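Local atomic coordinates of pullulanase (Bacillus acidopullulyticus, PDB entry 2WAN), a protein that hydrolyses the alpha-1,6-glucosidic linkages of pullulan and related branched starch polysaccharides, acting as a debranching glycoside hydrolase. Residues D432-E437 with L823-P828; V766-Q771 with S818-L823. All blocks are in the same frame, centred on the assembly; numbering follows the deposited sequence.

Overall arrangement
Both contacts are buried and lie on the same side of the chain's centre, their centres about 7 Å apart. Both use helix 811-826, and Leu823 belongs to each. Contact 1 sets the last turn of that helix against the entry to barrel strand 435-438. It is small and mixed: a valine methyl touches two side chains, and a water spans part of the gap. Contact 2 sets the preceding turns against the end of helix 753-769. It buries about twice the area and is apolar, centred on a phenylalanine ring. The two are joined by Arg824 NH1 of contact 1, hydrogen-bonded to Phe768 O and Ser770 O of contact 2. Val434 CG1 also lies 4.1 Å from Phe768 CE1.

Contact 1: D432-E437 with L823-P828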
loop_
_atom_site.group_PDB
_atom_site.type_symbol
_atom_site.label_atom_id
_atom_site.label_comp_id
_atom_site.label_asym_id
_atom_site.label_seq_id
_atom_site.Cartn_x
_atom_site.Cartn_y
_atom_site.Cartn_z
ATOM N N ASP A 432 -3.535 -20.240 -4.303
ATOM C CA ASP A 432 -4.744 -21.042 -4.218
ATOM C C ASP A 432 -6.017 -20.193 -4.138
ATOM O O ASP A 432 -7.124 -20.753 -4.080
ATOM C CB ASP A 432 -4.687 -21.979 -2.997
ATOM C CG ASP A 432 -3.535 -22.982 -3.093
ATOM O OD1 ASP A 432 -3.194 -23.388 -4.221
ATOM O OD2 ASP A 432 -2.972 -23.334 -2.047
ATOM N N GLU A 433 -5.871 -18.871 -4.129
ATOM C CA GLU A 433 -7.058 -17.992 -4.108
ATOM C C GLU A 433 -7.430 -17.539 -5.514
ATOM O O GLU A 433 -6.566 -17.379 -6.359
ATOM C CB GLU A 433 -6.829 -16.763 -3.217
ATOM C CG GLU A 433 -6.632 -17.136 -1.740
ATOM C CD GLU A 433 -6.959 -16.032 -0.765
ATOM O OE1 GLU A 433 -6.966 -14.845 -1.158
ATOM O OE2 GLU A 433 -7.220 -16.366 0.422
ATOM N N VAL A 434 -8.733 -17.389 -5.756
ATOM C CA VAL A 434 -9.234 -16.660 -6.936
ATOM C C VAL A 434 -10.078 -15.523 -6.374
ATOM O O VAL A 434 -11.184 -15.744 -5.845
ATOM C CB VAL A 434 -10.067 -17.540 -7.886
ATOM C CG1 VAL A 434 -10.366 -16.737 -9.165
ATOM C CG2 VAL A 434 -9.292 -18.795 -8.259
ATOM N N ILE A 435 -9.529 -14.317 -6.489
ATOM C CA ILE A 435 -10.014 -13.164 -5.737
ATOM C C ILE A 435 -11.026 -12.372 -6.585
ATOM O O ILE A 435 -10.765 -12.052 -7.735
ATOM C CB ILE A 435 -8.827 -12.274 -5.280
ATOM C CG1 ILE A 435 -7.896 -13.074 -4.355
ATOM C CG2 ILE A 435 -9.340 -11.038 -4.542
ATOM C CD1 ILE A 435 -6.563 -12.358 -4.026
ATOM N N TYR A 436 -12.167 -12.041 -5.987
ATOM C CA TYR A 436 -13.268 -11.373 -6.677
ATOM C C TYR A 436 -13.560 -10.052 -5.971
ATOM O O TYR A 436 -14.066 -10.042 -4.846
ATOM C CB TYR A 436 -14.477 -12.310 -6.617
ATOM C CG TYR A 436 -15.755 -11.902 -7.330
ATOM C CD1 TYR A 436 -16.752 -11.204 -6.656
ATOM C CD2 TYR A 436 -15.995 -12.298 -8.648
ATOM C CE1 TYR A 436 -17.960 -10.869 -7.281
ATOM C CE2 TYR A 436 -17.201 -11.974 -9.294
ATOM C CZ TYR A 436 -18.179 -11.281 -8.604
ATOM O OH TYR A 436 -19.373 -10.989 -9.233
ATOM N N GLU A 437 -13.218 -8.937 -6.617
ATOM C CA GLU A 437 -13.395 -7.604 -6.003
ATOM C C GLU A 437 -14.850 -7.129 -6.072
ATOM O O GLU A 437 -15.464 -7.144 -7.141
ATOM C CB GLU A 437 -12.491 -6.567 -6.680
ATOM C CG GLU A 437 -12.514 -5.181 -5.988
ATOM C CD GLU A 437 -11.617 -4.162 -6.718
ATOM O OE1 GLU A 437 -11.564 -4.171 -7.968
ATOM O OE2 GLU A 437 -10.989 -3.338 -6.041
ATOM N N LEU A 823 -11.766 -25.181 -13.435
ATOM C CA LEU A 823 -10.598 -25.920 -13.941
ATOM C C LEU A 823 -9.330 -25.625 -13.106
ATOM O O LEU A 823 -8.645 -26.558 -12.665
ATOM C CB LEU A 823 -10.355 -25.607 -15.425
ATOM C CG LEU A 823 -9.208 -26.432 -16.054
ATOM C CD1 LEU A 823 -9.666 -27.855 -16.369
ATOM C CD2 LEU A 823 -8.750 -25.740 -17.316
ATOM N N ARG A 824 -9.013 -24.350 -12.901
ATOM C CA ARG A 824 -7.901 -23.960 -12.035
ATOM C C ARG A 824 -8.045 -24.542 -10.624
ATOM O O ARG A 824 -7.046 -25.049 -10.053
ATOM C CB ARG A 824 -7.758 -22.432 -11.953
ATOM C CG ARG A 824 -6.453 -22.012 -11.278
ATOM C CD ARG A 824 -6.428 -20.513 -10.943
ATOM N NE ARG A 824 -5.170 -20.142 -10.266
ATOM C CZ ARG A 824 -4.007 -19.901 -10.883
ATOM N NH1 ARG A 824 -3.888 -20.028 -12.202
ATOM N NH2 ARG A 824 -2.933 -19.568 -10.168
ATOM N N ASN A 825 -9.261 -24.471 -10.064
ATOM C CA ASN A 825 -9.483 -24.967 -8.694
ATOM C C ASN A 825 -9.181 -26.460 -8.600
ATOM O O ASN A 825 -8.746 -26.941 -7.554
ATOM C CB ASN A 825 -10.922 -24.730 -8.207
ATOM C CG ASN A 825 -11.277 -23.253 -8.031
ATOM O OD1 ASN A 825 -10.413 -22.355 -8.033
ATOM N ND2 ASN A 825 -12.594 -22.989 -7.876
ATOM N N GLN A 826 -9.430 -27.182 -9.690
ATOM C CA GLN A 826 -9.288 -28.644 -9.728
ATOM C C GLN A 826 -7.881 -29.112 -10.059
ATOM O O GLN A 826 -7.553 -30.287 -9.824
ATOM C CB GLN A 826 -10.260 -29.233 -10.754
ATOM C CG GLN A 826 -11.722 -29.253 -10.295
ATOM C CD GLN A 826 -11.939 -30.131 -9.059
ATOM O OE1 GLN A 826 -12.797 -29.842 -8.216
ATOM N NE2 GLN A 826 -11.163 -31.214 -8.955
ATOM N N HIS A 827 -7.066 -28.212 -10.615
ATOM C CA HIS A 827 -5.778 -28.596 -11.175
ATOM C C HIS A 827 -4.636 -27.796 -10.619
ATOM O O HIS A 827 -4.343 -26.696 -11.108
ATOM C CB HIS A 827 -5.835 -28.558 -12.715
ATOM C CG HIS A 827 -6.648 -29.676 -13.259
ATOM N ND1 HIS A 827 -6.177 -30.972 -13.309
ATOM C CD2 HIS A 827 -7.944 -29.725 -13.652
ATOM C CE1 HIS A 827 -7.137 -31.761 -13.750
ATOM N NE2 HIS A 827 -8.220 -31.032 -13.962
ATOM N N PRO A 828 -3.971 -28.351 -9.581
ATOM C CA PRO A 828 -2.909 -27.623 -8.891
ATOM C C PRO A 828 -1.636 -27.351 -9.726
ATOM O O PRO A 828 -0.785 -26.565 -9.302
ATOM C CB PRO A 828 -2.637 -28.496 -7.643
ATOM C CG PRO A 828 -3.040 -29.897 -8.050
ATOM C CD PRO A 828 -4.243 -29.671 -8.976
HETATM O O HOH W 1 -6.040 -19.823 -7.565
#
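Val434, Arg824 and Asn825 form a small, buried, partly water-mediated contact between the lead-in to strand 435-438 and the last turn of helix 811-826. Only 92 Å² is buried between the two segments. Val434 supplies the apolar part. With CG1 anti to the backbone N (chi1 -172°), CG2 is left anti to the carbonyl carbon and is the branch that meets the helix. CG2 lies 3.7 Å from Asn825 OD1. This is a van der Waals approach, with the two side chains crossing at a slant. The same methyl lies 4.3 Å from Arg824 CD, so it faces both the amide oxygen and the aliphatic part of the arginine. The other end of the Asn825 amide, ND2, is bonded to Gly482 O, which helps fix the way the amide is turned.

These elements belong to the catalytic domain, the closed eight-stranded parallel (TIM) barrel of the alpha-amylase family. Strand 435-438 comes first in it and pairs with the last strand, 773-777. Helix 811-826 comes later in the chain. The contact lies where the first and last strands close the barrel.

A single water makes the polar link. It donates to Glu433 O at 2.8 Å and accepts from Arg824 NE at 2.9 Å. The water sits at the guanidinium edge, in its plane. Arg824 is extended through chi1, chi2 and chi3, which carries NE away from the helix toward the water. Beyond NE, the terminal NH1 is bonded to Phe768 O and Ser770 O. The guanidinium therefore joins the strand entry, through the water, to the end of helix 753-769.

Contact 2: V766-Q771 with S818-L823; sequences VVFTSQ and SSMIHL
Phe768 and Ile821 are the centre of a helix-helix contact on the outside of the alpha-amylase-type barrel. Helix 753-769 leads into the last barrel strand, 773-777, and helix 811-826 comes after it. The backbones come close here, with Phe768 CA and Ile821 CA 6.5 Å apart.

Ile821 CG1 sits over one face of the Phe768 ring in a CH-pi contact. It lies 3.9 Å from the ring centroid and 13° off the ring normal, so it is almost directly above the centre. With chi1 at -71°, CG1 is anti to the carbonyl carbon, and CD1 continues from it to within 3.8 Å of Phe768 CZ. Met820 meets the ring obliquely, its CB 3.8 Å from Phe768 CD2. The methionine chain then bends at chi2, and SD comes within 4.0 Å of Thr769 CG2. Replacing the Phe768 ring with the methyl of an alanine is likely to strip Ile821 CG1 of its aromatic face and Met820 CB of its neighbour, opening a gap between the helices.

Ser770 is the first residue to leave the helix. Its OG donates to Val766 O at 2.8 Å from above the carbonyl plane, while Thr769 N reaches that oxygen from the opposite face. Thr769 OG1 is bonded to Ala765 O and to Tyr872 OH of strand 868-873. Met820 also touches Ile918 of strand 915-920, so the C-terminal beta sheet borders this helix pair.

Between 766-771 and 818-823 the meeting is apolar, so the fit here rests on side-chain shape. Arg824, one residue beyond 818-823, adds a polar tie between the same two helices through the carbonyls of Phe768 and Ser770.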
loop_
_atom_site.group_PDB
_atom_site.type_symbol
_atom_site.label_atom_id
_atom_site.label_comp_id
_atom_site.label_asym_id
_atom_site.label_seq_id
_atom_site.Cartn_x
_atom_site.Cartn_y
_atom_site.Cartn_z
ATOM N N VAL A 766 -6.020 -15.898 -19.666
ATOM C CA VAL A 766 -4.614 -15.738 -19.304
ATOM C C VAL A 766 -4.479 -15.579 -17.785
ATOM O O VAL A 766 -3.653 -16.246 -17.159
ATOM C CB VAL A 766 -3.930 -14.554 -20.052
ATOM C CG1 VAL A 766 -2.466 -14.408 -19.615
ATOM C CG2 VAL A 766 -3.992 -14.771 -21.577
ATOM N N VAL A 767 -5.278 -14.692 -17.197
ATOM C CA VAL A 767 -5.233 -14.496 -15.745
ATOM C C VAL A 767 -5.478 -15.821 -14.997
ATOM O O VAL A 767 -4.741 -16.169 -14.058
ATOM C CB VAL A 767 -6.204 -13.391 -15.278
ATOM C CG1 VAL A 767 -6.261 -13.339 -13.720
ATOM C CG2 VAL A 767 -5.777 -12.036 -15.835
ATOM N N PHE A 768 -6.484 -16.582 -15.429
ATOM C CA PHE A 768 -6.869 -17.804 -14.716
ATOM C C PHE A 768 -5.925 -18.988 -14.944
ATOM O O PHE A 768 -5.952 -19.963 -14.160
ATOM C CB PHE A 768 -8.299 -18.222 -15.089
ATOM C CG PHE A 768 -9.365 -17.203 -14.713
ATOM C CD1 PHE A 768 -9.324 -16.538 -13.483
ATOM C CD2 PHE A 768 -10.419 -16.952 -15.578
ATOM C CE1 PHE A 768 -10.343 -15.630 -13.123
ATOM C CE2 PHE A 768 -11.431 -16.046 -15.253
ATOM C CZ PHE A 768 -11.400 -15.393 -14.012
ATOM N N THR A 769 -5.104 -18.936 -16.000
ATOM C CA THR A 769 -4.226 -20.083 -16.306
ATOM C C THR A 769 -2.736 -19.805 -16.090
ATOM O O THR A 769 -1.903 -20.703 -16.318
ATOM C CB THR A 769 -4.462 -20.654 -17.732
ATOM O OG1 THR A 769 -4.333 -19.614 -18.709
ATOM C CG2 THR A 769 -5.848 -21.285 -17.823
ATOM N N SER A 770 -2.415 -18.586 -15.648
ATOM C CA SER A 770 -1.029 -18.182 -15.342
ATOM C C SER A 770 -0.661 -18.594 -13.915
ATOM O O SER A 770 -1.516 -18.601 -13.012
ATOM C CB SER A 770 -0.876 -16.670 -15.473
ATOM O OG SER A 770 -0.907 -16.282 -16.846
ATOM N N GLN A 771 0.610 -18.920 -13.701
ATOM C CA GLN A 771 1.106 -19.080 -12.322
ATOM C C GLN A 771 0.993 -17.744 -11.582
ATOM O O GLN A 771 1.168 -16.680 -12.182
ATOM C CB GLN A 771 2.569 -19.558 -12.317
ATOM C CG GLN A 771 2.813 -20.848 -13.122
ATOM C CD GLN A 771 2.093 -22.056 -12.539
ATOM O OE1 GLN A 771 2.090 -22.265 -11.328
ATOM N NE2 GLN A 771 1.479 -22.858 -13.407
ATOM N N SER A 818 -16.801 -19.295 -15.250
ATOM C CA SER A 818 -16.977 -20.321 -14.219
ATOM C C SER A 818 -16.195 -21.578 -14.583
ATOM O O SER A 818 -15.521 -22.163 -13.733
ATOM C CB SER A 818 -18.467 -20.649 -14.028
ATOM O OG SER A 818 -18.629 -21.746 -13.131
ATOM N N SER A 819 -16.239 -21.973 -15.855
ATOM C CA SER A 819 -15.566 -23.204 -16.286
ATOM C C SER A 819 -14.040 -23.081 -16.142
ATOM O O SER A 819 -13.381 -24.043 -15.731
ATOM C CB SER A 819 -15.938 -23.553 -17.738
ATOM O OG SER A 819 -17.303 -23.956 -17.823
ATOM N N MET A 820 -13.496 -21.909 -16.484
ATOM C CA MET A 820 -12.068 -21.612 -16.310
ATOM C C MET A 820 -11.662 -21.615 -14.849
ATOM O O MET A 820 -10.612 -22.153 -14.488
ATOM C CB MET A 820 -11.701 -20.255 -16.924
ATOM C CG MET A 820 -11.302 -20.344 -18.372
ATOM S SD MET A 820 -9.714 -21.192 -18.688
ATOM C CE MET A 820 -9.761 -21.009 -20.483
ATOM N N ILE A 821 -12.488 -20.987 -14.015
ATOM C CA ILE A 821 -12.179 -20.893 -12.584
ATOM C C ILE A 821 -12.202 -22.289 -11.949
ATOM O O ILE A 821 -11.265 -22.662 -11.240
ATOM C CB ILE A 821 -13.122 -19.916 -11.885
ATOM C CG1 ILE A 821 -12.788 -18.493 -12.321
ATOM C CG2 ILE A 821 -13.027 -20.043 -10.327
ATOM C CD1 ILE A 821 -13.952 -17.512 -12.135
ATOM N N HIS A 822 -13.241 -23.073 -12.239
ATOM C CA HIS A 822 -13.320 -24.441 -11.705
ATOM C C HIS A 822 -12.176 -25.338 -12.180
ATOM O O HIS A 822 -11.662 -26.145 -11.408
ATOM C CB HIS A 822 -14.676 -25.073 -12.038
ATOM C CG HIS A 822 -15.817 -24.457 -11.281
ATOM N ND1 HIS A 822 -16.343 -25.012 -10.136
ATOM C CD2 HIS A 822 -16.521 -23.323 -11.502
ATOM C CE1 HIS A 822 -17.340 -24.261 -9.700
ATOM N NE2 HIS A 822 -17.464 -23.226 -10.508
ATOM N N LEU A 823 -11.766 -25.181 -13.435
ATOM C CA LEU A 823 -10.598 -25.920 -13.941
ATOM C C LEU A 823 -9.330 -25.625 -13.106
ATOM O O LEU A 823 -8.645 -26.558 -12.665
ATOM C CB LEU A 823 -10.355 -25.607 -15.425
ATOM C CG LEU A 823 -9.208 -26.432 -16.054
ATOM C CD1 LEU A 823 -9.666 -27.855 -16.369
ATOM C CD2 LEU A 823 -8.750 -25.740 -17.316
#